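Local structure of Rho guanine nucleotide exchange factor 3 (Mus musculus, 2Z0Q) at residues V244-F249 against I257-T262; I97-L102 against L184-N189. The protein acts as a guanine nucleotide exchange factor for the small GTPases RhoA and RhoB, and is represented here by its DH-PH domain fragment. All blocks are in the same frame, centred on the assembly; numbering follows the deposited sequence.

Contact 1. Residues V244-F249 against I257-T262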
loop_
_atom_site.group_PDB
_atom_site.type_symbol
_atom_site.label_atom_id
_atom_site.label_comp_id
_atom_site.label_asym_id
_atom_site.label_seq_id
_atom_site.Cartn_x
_atom_site.Cartn_y
_atom_site.Cartn_z
ATOM N N VAL A 244 20.197 -15.049 2.705
ATOM C CA VAL A 244 18.829 -15.576 2.777
ATOM C C VAL A 244 17.770 -14.471 2.658
ATOM O O VAL A 244 17.809 -13.489 3.411
ATOM C CB VAL A 244 18.620 -16.315 4.110
ATOM C CG1 VAL A 244 17.199 -16.918 4.183
ATOM C CG2 VAL A 244 19.663 -17.417 4.241
ATOM N N LYS A 245 16.816 -14.644 1.734
ATOM C CA LYS A 245 15.753 -13.644 1.566
ATOM C C LYS A 245 14.629 -13.978 2.542
ATOM O O LYS A 245 14.047 -15.059 2.496
ATOM C CB LYS A 245 15.262 -13.632 0.117
ATOM C CG LYS A 245 16.381 -13.365 -0.887
ATOM C CD LYS A 245 15.866 -13.145 -2.308
ATOM C CE LYS A 245 17.066 -12.993 -3.320
ATOM N NZ LYS A 245 16.603 -12.547 -4.679
ATOM N N LEU A 246 14.360 -13.054 3.466
ATOM C CA LEU A 246 13.356 -13.255 4.493
ATOM C C LEU A 246 12.207 -12.259 4.343
ATOM O O LEU A 246 12.352 -11.244 3.656
ATOM C CB LEU A 246 14.014 -13.074 5.888
ATOM C CG LEU A 246 15.273 -13.921 6.183
ATOM C CD1 LEU A 246 16.083 -13.378 7.366
ATOM C CD2 LEU A 246 14.830 -15.372 6.391
ATOM N N HIS A 247 11.044 -12.624 4.886
ATOM C CA HIS A 247 9.933 -11.701 4.937
ATOM C C HIS A 247 9.730 -11.532 6.432
ATOM O O HIS A 247 9.444 -12.502 7.173
ATOM C CB HIS A 247 8.635 -12.229 4.299
ATOM C CG HIS A 247 7.667 -11.128 4.029
ATOM N ND1 HIS A 247 7.510 -10.560 2.778
ATOM C CD2 HIS A 247 6.900 -10.398 4.875
ATOM C CE1 HIS A 247 6.684 -9.528 2.869
ATOM N NE2 HIS A 247 6.297 -9.414 4.129
ATOM N N VAL A 248 9.866 -10.295 6.891
ATOM C CA VAL A 248 9.770 -10.034 8.307
ATOM C C VAL A 248 8.499 -9.259 8.652
ATOM O O VAL A 248 8.119 -8.333 7.952
ATOM C CB VAL A 248 11.025 -9.269 8.773
ATOM C CG1 VAL A 248 10.939 -8.957 10.236
ATOM C CG2 VAL A 248 12.267 -10.101 8.449
ATOM N N PHE A 249 7.899 -9.639 9.759
ATOM C CA PHE A 249 6.650 -9.047 10.228
ATOM C C PHE A 249 6.793 -8.471 11.633
ATOM O O PHE A 249 7.098 -9.192 12.595
ATOM C CB PHE A 249 5.554 -10.130 10.289
ATOM C CG PHE A 249 5.225 -10.743 8.954
ATOM C CD1 PHE A 249 4.321 -10.131 8.086
ATOM C CD2 PHE A 249 5.832 -11.931 8.559
ATOM C CE1 PHE A 249 4.026 -10.694 6.844
ATOM C CE2 PHE A 249 5.546 -12.485 7.342
ATOM C CZ PHE A 249 4.632 -11.873 6.465
ATOM N N ILE A 257 10.041 -13.632 11.887
ATOM C CA ILE A 257 10.962 -13.698 10.756
ATOM C C ILE A 257 10.633 -14.986 9.990
ATOM O O ILE A 257 10.561 -16.057 10.585
ATOM C CB ILE A 257 12.461 -13.759 11.252
ATOM C CG1 ILE A 257 12.772 -12.503 12.084
ATOM C CG2 ILE A 257 13.392 -13.840 10.050
ATOM C CD1 ILE A 257 14.191 -12.473 12.690
ATOM N N THR A 258 10.421 -14.852 8.688
ATOM C CA THR A 258 9.996 -16.003 7.885
ATOM C C THR A 258 10.639 -16.024 6.527
ATOM O O THR A 258 11.371 -15.101 6.160
ATOM C CB THR A 258 8.483 -15.901 7.616
ATOM O OG1 THR A 258 8.250 -14.903 6.594
ATOM C CG2 THR A 258 7.741 -15.518 8.902
ATOM N N ARG A 259 10.353 -17.109 5.793
ATOM C CA ARG A 259 10.752 -17.237 4.395
ATOM C C ARG A 259 9.438 -17.476 3.661
ATOM O O ARG A 259 8.603 -18.245 4.139
ATOM C CB ARG A 259 11.705 -18.414 4.184
ATOM C CG ARG A 259 13.098 -18.118 4.732
ATOM C CD ARG A 259 13.856 -19.414 4.920
ATOM N NE ARG A 259 14.101 -20.093 3.665
ATOM C CZ ARG A 259 14.249 -21.417 3.565
ATOM N NH1 ARG A 259 14.155 -22.184 4.653
ATOM N NH2 ARG A 259 14.509 -21.965 2.388
ATOM N N ALA A 260 9.243 -16.795 2.538
ATOM C CA ALA A 260 8.026 -16.993 1.722
ATOM C C ALA A 260 8.199 -18.318 0.981
ATOM O O ALA A 260 9.182 -18.499 0.267
ATOM C CB ALA A 260 7.855 -15.826 0.724
ATOM N N VAL A 261 7.254 -19.240 1.186
ATOM C CA VAL A 261 7.303 -20.571 0.555
ATOM C C VAL A 261 5.918 -20.976 0.056
ATOM O O VAL A 261 4.918 -20.345 0.391
ATOM C CB VAL A 261 7.763 -21.675 1.567
ATOM C CG1 VAL A 261 9.137 -21.330 2.151
ATOM C CG2 VAL A 261 6.723 -21.845 2.673
ATOM N N THR A 262 5.853 -22.039 -0.738
ATOM C CA THR A 262 4.551 -22.517 -1.192
ATOM C C THR A 262 4.345 -23.795 -0.403
ATOM O O THR A 262 5.213 -24.678 -0.407
ATOM C CB THR A 262 4.547 -22.791 -2.701
ATOM O OG1 THR A 262 4.754 -21.561 -3.410
ATOM C CG2 THR A 262 3.192 -23.392 -3.133
HETATM O O HOH W 1 11.276 -14.746 1.863
#

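Contact 2. Residues I97-L102 against L184-N189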
loop_
_atom_site.group_PDB
_atom_site.type_symbol
_atom_site.label_atom_id
_atom_site.label_comp_id
_atom_site.label_asym_id
_atom_site.label_seq_id
_atom_site.Cartn_x
_atom_site.Cartn_y
_atom_site.Cartn_z
ATOM N N ILE A 97 -23.278 17.544 -7.755
ATOM C CA ILE A 97 -22.717 16.385 -8.437
ATOM C C ILE A 97 -21.889 15.497 -7.492
ATOM O O ILE A 97 -21.999 14.273 -7.521
ATOM C CB ILE A 97 -21.812 16.845 -9.618
ATOM C CG1 ILE A 97 -22.679 17.319 -10.787
ATOM C CG2 ILE A 97 -20.873 15.669 -10.046
ATOM C CD1 ILE A 97 -21.859 17.925 -11.961
ATOM N N LEU A 98 -21.028 16.115 -6.670
ATOM C CA LEU A 98 -20.193 15.340 -5.761
ATOM C C LEU A 98 -21.054 14.609 -4.732
ATOM O O LEU A 98 -20.874 13.432 -4.517
ATOM C CB LEU A 98 -19.180 16.252 -5.047
ATOM C CG LEU A 98 -18.062 16.658 -6.021
ATOM C CD1 LEU A 98 -17.315 17.874 -5.495
ATOM C CD2 LEU A 98 -17.127 15.475 -6.216
ATOM N N VAL A 99 -21.975 15.327 -4.110
ATOM C CA VAL A 99 -22.843 14.694 -3.128
ATOM C C VAL A 99 -23.632 13.517 -3.737
ATOM O O VAL A 99 -23.769 12.470 -3.116
ATOM C CB VAL A 99 -23.787 15.718 -2.520
ATOM C CG1 VAL A 99 -24.857 14.981 -1.633
ATOM C CG2 VAL A 99 -22.958 16.681 -1.618
ATOM N N GLY A 100 -24.126 13.671 -4.964
ATOM C CA GLY A 100 -24.849 12.554 -5.570
ATOM C C GLY A 100 -23.978 11.392 -6.009
ATOM O O GLY A 100 -24.435 10.243 -6.096
ATOM N N TRP A 101 -22.717 11.671 -6.320
ATOM C CA TRP A 101 -21.799 10.632 -6.770
ATOM C C TRP A 101 -21.163 9.826 -5.643
ATOM O O TRP A 101 -20.934 8.642 -5.791
ATOM C CB TRP A 101 -20.692 11.278 -7.643
ATOM C CG TRP A 101 -19.593 10.351 -8.083
ATOM C CD1 TRP A 101 -19.619 9.475 -9.150
ATOM C CD2 TRP A 101 -18.293 10.216 -7.488
ATOM N NE1 TRP A 101 -18.418 8.811 -9.240
ATOM C CE2 TRP A 101 -17.590 9.242 -8.236
ATOM C CE3 TRP A 101 -17.650 10.833 -6.394
ATOM C CZ2 TRP A 101 -16.264 8.860 -7.926
ATOM C CZ3 TRP A 101 -16.319 10.454 -6.088
ATOM C CH2 TRP A 101 -15.652 9.479 -6.852
ATOM N N LEU A 102 -20.911 10.468 -4.501
ATOM C CA LEU A 102 -20.274 9.788 -3.373
ATOM C C LEU A 102 -20.679 8.354 -2.992
ATOM O O LEU A 102 -19.821 7.551 -2.633
ATOM C CB LEU A 102 -20.380 10.658 -2.096
ATOM C CG LEU A 102 -19.660 11.981 -2.182
ATOM C CD1 LEU A 102 -19.744 12.728 -0.871
ATOM C CD2 LEU A 102 -18.231 11.686 -2.583
ATOM N N LEU A 184 -19.961 21.143 -0.490
ATOM C CA LEU A 184 -18.576 20.688 -0.417
ATOM C C LEU A 184 -18.224 20.272 0.999
ATOM O O LEU A 184 -17.534 19.279 1.190
ATOM C CB LEU A 184 -17.623 21.794 -0.906
ATOM C CG LEU A 184 -17.637 21.964 -2.436
ATOM C CD1 LEU A 184 -17.010 23.292 -2.797
ATOM C CD2 LEU A 184 -16.895 20.772 -3.110
ATOM N N GLU A 185 -18.672 21.048 1.986
ATOM C CA GLU A 185 -18.403 20.661 3.378
ATOM C C GLU A 185 -18.980 19.243 3.623
ATOM O O GLU A 185 -18.368 18.412 4.305
ATOM C CB GLU A 185 -19.028 21.693 4.340
ATOM C CG GLU A 185 -18.254 23.017 4.293
ATOM C CD GLU A 185 -18.951 24.191 4.970
ATOM O OE1 GLU A 185 -20.147 24.064 5.317
ATOM O OE2 GLU A 185 -18.285 25.260 5.139
ATOM N N GLU A 186 -20.151 18.980 3.060
ATOM C CA GLU A 186 -20.755 17.671 3.220
ATOM C C GLU A 186 -19.920 16.568 2.565
ATOM O O GLU A 186 -19.606 15.570 3.179
ATOM C CB GLU A 186 -22.187 17.677 2.670
ATOM C CG GLU A 186 -22.764 16.267 2.485
ATOM C CD GLU A 186 -24.218 16.228 1.944
ATOM O OE1 GLU A 186 -24.750 17.268 1.542
ATOM O OE2 GLU A 186 -24.819 15.099 1.921
ATOM N N ALA A 187 -19.534 16.787 1.301
ATOM C CA ALA A 187 -18.763 15.801 0.591
ATOM C C ALA A 187 -17.445 15.495 1.295
ATOM O O ALA A 187 -17.025 14.343 1.356
ATOM C CB ALA A 187 -18.508 16.296 -0.859
ATOM N N ILE A 188 -16.787 16.541 1.765
ATOM C CA ILE A 188 -15.517 16.354 2.444
ATOM C C ILE A 188 -15.738 15.504 3.697
ATOM O O ILE A 188 -15.034 14.518 3.925
ATOM C CB ILE A 188 -14.913 17.716 2.829
ATOM C CG1 ILE A 188 -14.461 18.457 1.562
ATOM C CG2 ILE A 188 -13.708 17.505 3.764
ATOM C CD1 ILE A 188 -14.261 19.937 1.776
ATOM N N ASN A 189 -16.726 15.859 4.504
ATOM C CA ASN A 189 -16.986 15.086 5.754
ATOM C C ASN A 189 -17.309 13.640 5.483
ATOM O O ASN A 189 -16.827 12.717 6.178
ATOM C CB ASN A 189 -18.168 15.655 6.532
ATOM C CG ASN A 189 -18.234 15.122 7.959
ATOM O OD1 ASN A 189 -17.480 15.577 8.815
ATOM N ND2 ASN A 189 -19.114 14.131 8.219
#

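Contact 1. Residues V244-F249 against I257-T262
His247 and Thr258 face each other as the hydrogen-bonded pair of an antiparallel beta hairpin in the PH domain, formed by strands 245-251 and 254-263. Three direct hydrogen bonds join these two residues. His247 N donates to Thr258 O (2.8 Å). His247 O in turn accepts twice, from Thr258 N at 3.0 Å and from the hydroxyl Thr258 OG1 at 2.7 Å, the hydroxyl lying 18° from the plane of the His247 carbonyl. The hydroxyl can bend across to the partner strand because OG1 sits between its own backbone N and carbonyl carbon (chi1 76°). The short segments 245-249 and 257-262 run at 123° to each other, well short of antiparallel, and beyond Thr258 a water takes over the ladder: it donates to Lys245 O and accepts from Ala260 N.

Apolar contacts line the face that carries Val248 and Ile257. The CG2 branch of Ile257 meets Leu246 CD1 at 3.8 Å and lies more loosely against Val248 CG2, while the other methyl of Leu246, CD2, rests on the aliphatic CG of Arg259 at 3.6 Å. Leu326 and His324 of strand 322-327 also touch this apolar group.

Aromatic contacts occupy the face of His247 and Thr258. The His247 ring leads away from 257-262, and its NE2 is hydrogen-bonded to His235 ND1 on strand 232-240; its CD2 lies 3.1 Å above the plane of the Phe249 ring, offset toward the rim. Near that ring's plane, at its edge, Thr258 OG1 stands 3.7 Å from Phe249 CE2.

Contact 2. Residues I97-L102 against L184-N189
Largely apolar packing joins Leu98, Val99 and Leu102, in the segment 97-102 that includes part of the short helix 95-101, to Leu184 and Ala187 on the long helix 180-213 of the DH domain, with the carboxylate of Glu186 at its border. The two short segments run in roughly the same direction, 32° apart, with their axes 9.1 Å from each other at closest approach. Ala187 lies at the middle of the contact, where its small side chain lets the backbones come near: its CA is 5.6 Å from that of Val99.

Leu102 reaches straight onto this alanine, with CD1 3.5 Å from Ala187 CA and also against its methyl group. Leu98 approaches the same methyl with its CB at 4.2 Å, and then extends CD1 to Leu184 CD2, 3.8 Å away, the two leucines meeting at a slant. Although the CB of Leu184 points away from the short helix, the end of its side chain comes back toward it.

The DH domain is an elongated bundle of helices, and this contact ties the short helix 95-101 to the long helix that runs on toward the PH domain. Leu167 of helix 155-172 touches both Leu98 and Ile188, while Trp101 turns to helix 67-84 and donates from NE1 to Leu73 O.

At the more exposed border, Glu186 stretches across the methyl groups of Val99 at about a right angle. With CG anti to its backbone N (chi1 166°) and the chain extended beyond, its carboxylate is carried out over both branches of the valine: OE2 lies 3.6 Å from CG1, and OE1 3.7 Å from CG2.

Overall arrangement
Contacts 1 and 2 belong to different domains of the same chain and lie on opposite sides of its centre: 244-249 with 257-262 in the PH domain, 97-102 with 184-189 in the DH domain. Their centres are 44 Å apart and their nearest atoms about 31 Å, so they do not touch. Helix 180-213 provides a physical connection: it carries one side of contact 2 and, farther along, Tyr210, whose ring meets that of Phe249 in contact 1. A sulfate ion, probably from the crystallisation liquor, lies about 4 Å from the side chain of Val244 in contact 1.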